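Local atomic coordinates of Esterase/lipase (Lactobacillus rhamnosus, PDB entry 4N5H), a protein that probably hydrolyses carboxylic esters, and may also transfer acyl groups, as an esterase of the alpha/beta hydrolase fold. Residues M100-R105 / D118-L123. The protein carries 1 engineered substitution. Sequence-based numbering, arbitrary orientation.
Sequences MGMGYR and DIFASL
Asp118 grips Arg105 at both backbone and side chain. Its OD2 accepts the backbone N of Arg105 at 2.8 Å, nearly along the C-O bond, and on its syn lone pair takes NE at 2.9 Å, almost straight (170°) and in the guanidinium plane. A bend at chi3 brings the edge of the guanidinium to the carboxylate, the two side chains crossing at about a right angle and their planes standing 42° apart. NH2 to OD1 is a weak second bond, poorly aligned at the hydrogen. Gln51 also donates to OD1, which helps fix the rotation of the carboxylate. An alanine in place of Asp118 would probably leave the Arg105 backbone N-H and the guanidinium without their shared acceptor, and the arginine side chain freer to turn.

Toward the strand the contact is buried and mostly apolar. Ser122 OG, turned back to bond Ile119 O in its own helix, is closely packed: Met102, bent at chi2 and chi3, brings both CG and CE to 3.5 Å from it, and Met100 CE lies at 3.6 Å. Packing is looser at Ile119, whose CG1 lies 4.3 Å from Tyr104 CD1; Tyr104 OH bonds the carbonyl O of His73, and the two rings stack. The arginine end is tightly bonded but partly exposed, with Asp48 and Gln51 beside it.

Segments 100-102 and 118-123 run roughly antiparallel (150°), as in the beta-alpha half of a beta-alpha-beta crossover, with helix 112-129 packed on the central sheet of the alpha/beta hydrolase fold.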
loop_
_atom_site.group_PDB
_atom_site.type_symbol
_atom_site.label_atom_id
_atom_site.label_comp_id
_atom_site.label_asym_id
_atom_site.label_seq_id
_atom_site.Cartn_x
_atom_site.Cartn_y
_atom_site.Cartn_z
ATOM N N MET A 100 -7.928 -18.715 -15.748
ATOM C CA MET A 100 -7.817 -19.417 -14.495
ATOM C C MET A 100 -6.361 -19.732 -14.258
ATOM O O MET A 100 -5.629 -20.177 -15.166
ATOM C CB MET A 100 -8.698 -20.733 -14.538
ATOM C CG MET A 100 -8.570 -21.503 -13.242
ATOM S SD MET A 100 -7.234 -22.690 -13.002
ATOM C CE MET A 100 -7.947 -24.091 -13.775
ATOM N N GLY A 101 -5.914 -19.505 -13.035
ATOM C CA GLY A 101 -4.578 -19.947 -12.611
ATOM C C GLY A 101 -4.647 -20.634 -11.253
ATOM O O GLY A 101 -5.249 -20.117 -10.350
ATOM N N MET A 102 -4.005 -21.803 -11.132
ATOM C CA MET A 102 -4.119 -22.631 -9.961
ATOM C C MET A 102 -2.829 -22.688 -9.176
ATOM O O MET A 102 -1.756 -22.560 -9.723
ATOM C CB MET A 102 -4.614 -24.041 -10.310
ATOM C CG MET A 102 -3.570 -24.999 -10.805
ATOM S SD MET A 102 -2.709 -24.512 -12.339
ATOM C CE MET A 102 -4.007 -24.621 -13.573
ATOM N N GLY A 103 -2.996 -22.911 -7.879
ATOM C CA GLY A 103 -1.943 -23.459 -7.041
ATOM C C GLY A 103 -1.863 -24.951 -7.187
ATOM O O GLY A 103 -2.799 -25.579 -7.644
ATOM N N TYR A 104 -0.705 -25.497 -6.834
ATOM C CA TYR A 104 -0.512 -26.940 -6.729
ATOM C C TYR A 104 0.503 -27.141 -5.626
ATOM O O TYR A 104 1.376 -26.274 -5.358
ATOM C CB TYR A 104 -0.062 -27.567 -8.062
ATOM C CG TYR A 104 1.134 -26.927 -8.773
ATOM C CD1 TYR A 104 0.967 -25.979 -9.759
ATOM C CD2 TYR A 104 2.409 -27.201 -8.391
ATOM C CE1 TYR A 104 2.044 -25.342 -10.360
ATOM C CE2 TYR A 104 3.524 -26.618 -9.028
ATOM C CZ TYR A 104 3.324 -25.656 -10.039
ATOM O OH TYR A 104 4.405 -25.047 -10.651
ATOM N N ARG A 105 0.347 -28.268 -4.941
ATOM C CA ARG A 105 1.302 -28.575 -3.859
ATOM C C ARG A 105 2.732 -28.649 -4.407
ATOM O O ARG A 105 2.959 -29.053 -5.536
ATOM C CB ARG A 105 0.881 -29.845 -3.105
ATOM C CG ARG A 105 -0.439 -29.688 -2.378
ATOM C CD ARG A 105 -1.015 -30.997 -1.935
ATOM N NE ARG A 105 -1.368 -31.841 -3.045
ATOM C CZ ARG A 105 -1.604 -33.142 -3.018
ATOM N NH1 ARG A 105 -1.578 -33.790 -1.885
ATOM N NH2 ARG A 105 -1.894 -33.760 -4.115
ATOM N N ASP A 118 -3.298 -32.352 -8.624
ATOM C CA ASP A 118 -3.814 -31.003 -8.259
ATOM C C ASP A 118 -4.229 -30.231 -9.485
ATOM O O ASP A 118 -5.324 -29.658 -9.552
ATOM C CB ASP A 118 -2.769 -30.201 -7.492
ATOM C CG ASP A 118 -2.542 -30.723 -6.070
ATOM O OD1 ASP A 118 -3.345 -31.580 -5.577
ATOM O OD2 ASP A 118 -1.559 -30.280 -5.429
ATOM N N ILE A 119 -3.378 -30.252 -10.498
ATOM C CA ILE A 119 -3.757 -29.538 -11.765
ATOM C C ILE A 119 -5.010 -30.082 -12.398
ATOM O O ILE A 119 -5.925 -29.319 -12.753
ATOM C CB ILE A 119 -2.549 -29.450 -12.745
ATOM C CG1 ILE A 119 -1.377 -28.698 -12.183
ATOM C CG2 ILE A 119 -2.953 -28.889 -14.046
ATOM C CD1 ILE A 119 -0.025 -28.876 -12.864
ATOM N N PHE A 120 -5.136 -31.425 -12.498
ATOM C CA PHE A 120 -6.349 -31.996 -13.068
ATOM C C PHE A 120 -7.588 -31.689 -12.206
ATOM O O PHE A 120 -8.670 -31.471 -12.733
ATOM C CB PHE A 120 -6.201 -33.508 -13.274
ATOM C CG PHE A 120 -5.731 -33.856 -14.633
ATOM C CD1 PHE A 120 -4.337 -33.863 -14.879
ATOM C CD2 PHE A 120 -6.623 -34.099 -15.658
ATOM C CE1 PHE A 120 -3.875 -34.130 -16.138
ATOM C CE2 PHE A 120 -6.180 -34.377 -16.941
ATOM C CZ PHE A 120 -4.823 -34.318 -17.186
ATOM N N ALA A 121 -7.422 -31.597 -10.880
ATOM C CA ALA A 121 -8.561 -31.212 -10.047
ATOM C C ALA A 121 -9.026 -29.787 -10.277
ATOM O O ALA A 121 -10.249 -29.511 -10.330
ATOM C CB ALA A 121 -8.203 -31.338 -8.556
ATOM N N SER A 122 -8.060 -28.869 -10.535
ATOM C CA SER A 122 -8.420 -27.483 -10.901
ATOM C C SER A 122 -9.101 -27.456 -12.246
ATOM O O SER A 122 -10.084 -26.714 -12.418
ATOM C CB SER A 122 -7.218 -26.540 -10.900
ATOM O OG SER A 122 -6.335 -26.705 -11.984
ATOM N N LEU A 123 -8.692 -28.298 -13.184
ATOM C CA LEU A 123 -9.371 -28.330 -14.514
ATOM C C LEU A 123 -10.791 -28.893 -14.361
ATOM O O LEU A 123 -11.728 -28.404 -14.945
ATOM C CB LEU A 123 -8.615 -29.242 -15.505
ATOM C CG LEU A 123 -7.145 -28.911 -15.784
ATOM C CD1 LEU A 123 -6.527 -29.941 -16.724
ATOM C CD2 LEU A 123 -7.000 -27.612 -16.383
#